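Local coordinates for alpha-1,6-mannanase (Bacteroides thetaiotaomicron, PDB 4V1S), which probably hydrolyses alpha-1,6-mannosidic linkages in mannans, as a glycoside hydrolase of family GH76, at residues 349-354 with 363-369. Sequence-based numbering, arbitrary orientation.
Sequences KLRDGN and TPTTSNL
An Asx turn at Asp352, just past the end of helix 334-350, ties the chain to the loop 363-369. The carboxylate of Asp352 serves both segments. Its OD2 takes the backbone N of Leu369 at 2.9 Å, through the lone pair that faces away from OD1, in a nearly straight bond (169°). Its OD1 closes the turn by accepting Asn354 N from above the carboxylate plane, and it also accepts Arg356 N. Asp352 holds CG between its backbone N and its carbonyl carbon (chi1 82°), which lets one oxygen face its own turn while the other reaches the loop. Replacing Asp352 by an alanine would probably leave the amides of Asn354 and Leu369 without their acceptors and let the turn drift from the loop. Asn368 returns the grip. Its side chain crosses that of Asp352 at about a right angle, and its OD1 receives Gly353 N at 2.9 Å, with the donor 43° out of the amide plane. Water 2 lies within hydrogen-bonding distance of both Asp352 OD2 and Leu369 O and may link them.

Thr365 binds the last turn of the helix. Its backbone N donates to Lys349 O at 2.8 Å, and its OG1 donates to Leu350 O at 2.7 Å. Its methyl CG2 rests on Asp352 CB at 3.8 Å. Water 1 bridges Lys349 O and Thr365 O. At the start of the loop, Leu350 CD2 comes to 3.1 Å from Thr363 O, and the leucine also packs on Phe345, Pro358 and Trp361. The loop thus donates to the last carbonyls of the helix and exchanges bonds with the Asx turn beyond it, folding the connection between helices 334-350 and 374-394 back on the end of the first, at the surface of the (alpha/alpha)6 barrel expected of GH76 enzymes.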
# COMPACT_ATOMS: atom_id res chain seq x y z
N LYS A 349 20.10 -5.40 -7.85
CA LYS A 349 20.63 -6.23 -6.76
C LYS A 349 19.67 -7.27 -6.17
O LYS A 349 20.11 -8.31 -5.67
CB LYS A 349 21.17 -5.34 -5.65
CG LYS A 349 22.36 -4.51 -6.06
CD LYS A 349 23.54 -5.42 -6.36
CE LYS A 349 24.79 -4.68 -6.82
NZ LYS A 349 25.91 -5.66 -6.96
N LEU A 350 18.36 -7.01 -6.25
CA LEU A 350 17.40 -7.99 -5.68
C LEU A 350 16.83 -9.00 -6.66
O LEU A 350 16.61 -10.15 -6.29
CB LEU A 350 16.26 -7.27 -4.96
CG LEU A 350 16.68 -6.33 -3.82
CD1 LEU A 350 15.44 -5.69 -3.21
CD2 LEU A 350 17.49 -7.07 -2.75
N ARG A 351 16.59 -8.56 -7.90
CA ARG A 351 16.09 -9.45 -8.95
C ARG A 351 17.02 -10.64 -9.09
O ARG A 351 18.25 -10.48 -9.23
CB ARG A 351 15.99 -8.70 -10.28
CG ARG A 351 15.35 -9.51 -11.40
CD ARG A 351 15.26 -8.68 -12.68
NE ARG A 351 16.22 -9.08 -13.71
CZ ARG A 351 17.37 -8.47 -13.97
NH1 ARG A 351 17.78 -7.40 -13.28
NH2 ARG A 351 18.12 -8.93 -14.96
N ASP A 352 16.45 -11.83 -9.08
CA ASP A 352 17.29 -13.03 -9.23
C ASP A 352 17.42 -13.43 -10.71
O ASP A 352 16.92 -12.75 -11.59
CB ASP A 352 16.85 -14.17 -8.29
CG ASP A 352 15.67 -15.00 -8.81
OD1 ASP A 352 15.15 -14.78 -9.92
OD2 ASP A 352 15.27 -15.92 -8.04
N GLY A 353 18.12 -14.53 -10.96
CA GLY A 353 18.42 -14.96 -12.32
C GLY A 353 17.22 -15.48 -13.08
O GLY A 353 17.28 -15.63 -14.31
N ASN A 354 16.12 -15.74 -12.36
CA ASN A 354 14.84 -16.12 -12.96
C ASN A 354 13.83 -14.98 -13.02
O ASN A 354 12.66 -15.20 -13.34
CB ASN A 354 14.26 -17.31 -12.18
CG ASN A 354 15.15 -18.53 -12.25
OD1 ASN A 354 15.35 -19.24 -11.26
ND2 ASN A 354 15.70 -18.77 -13.42
N THR A 363 19.23 -6.77 1.43
CA THR A 363 20.50 -7.41 1.06
C THR A 363 20.45 -7.96 -0.38
O THR A 363 19.44 -8.55 -0.78
CB THR A 363 20.85 -8.53 2.05
OG1 THR A 363 19.86 -9.54 2.02
CG2 THR A 363 20.90 -8.02 3.45
N PRO A 364 21.52 -7.76 -1.16
CA PRO A 364 21.51 -8.29 -2.52
C PRO A 364 21.25 -9.79 -2.56
O PRO A 364 21.67 -10.55 -1.67
CB PRO A 364 22.90 -7.96 -3.04
CG PRO A 364 23.33 -6.78 -2.26
CD PRO A 364 22.72 -6.95 -0.89
N THR A 365 20.56 -10.20 -3.61
CA THR A 365 20.27 -11.59 -3.85
C THR A 365 21.51 -12.26 -4.44
O THR A 365 22.10 -11.74 -5.39
CB THR A 365 19.09 -11.71 -4.81
OG1 THR A 365 17.94 -11.13 -4.16
CG2 THR A 365 18.80 -13.15 -5.15
N THR A 366 21.90 -13.39 -3.87
CA THR A 366 23.09 -14.11 -4.33
C THR A 366 22.84 -15.51 -4.88
O THR A 366 23.74 -16.12 -5.43
CB THR A 366 24.15 -14.17 -3.20
OG1 THR A 366 23.58 -14.75 -2.03
CG2 THR A 366 24.64 -12.77 -2.88
N SER A 367 21.63 -16.01 -4.70
CA SER A 367 21.23 -17.27 -5.30
C SER A 367 19.75 -17.20 -5.64
O SER A 367 18.99 -16.40 -5.09
CB SER A 367 21.52 -18.44 -4.35
OG SER A 367 20.85 -18.28 -3.12
N ASN A 368 19.34 -18.04 -6.58
CA ASN A 368 17.98 -17.97 -7.07
C ASN A 368 16.99 -18.48 -6.04
O ASN A 368 17.28 -19.42 -5.30
CB ASN A 368 17.85 -18.73 -8.39
CG ASN A 368 18.62 -18.05 -9.51
OD1 ASN A 368 18.95 -16.86 -9.43
ND2 ASN A 368 18.89 -18.79 -10.57
N LEU A 369 15.85 -17.82 -5.98
CA LEU A 369 14.80 -18.15 -5.02
C LEU A 369 14.10 -19.44 -5.39
O LEU A 369 13.85 -19.71 -6.57
CB LEU A 369 13.78 -17.01 -4.97
CG LEU A 369 14.40 -15.71 -4.48
CD1 LEU A 369 13.57 -14.54 -4.94
CD2 LEU A 369 14.57 -15.72 -2.98
O HOH W 1 22.70 -9.35 -6.43
O HOH W 2 14.02 -18.12 -8.86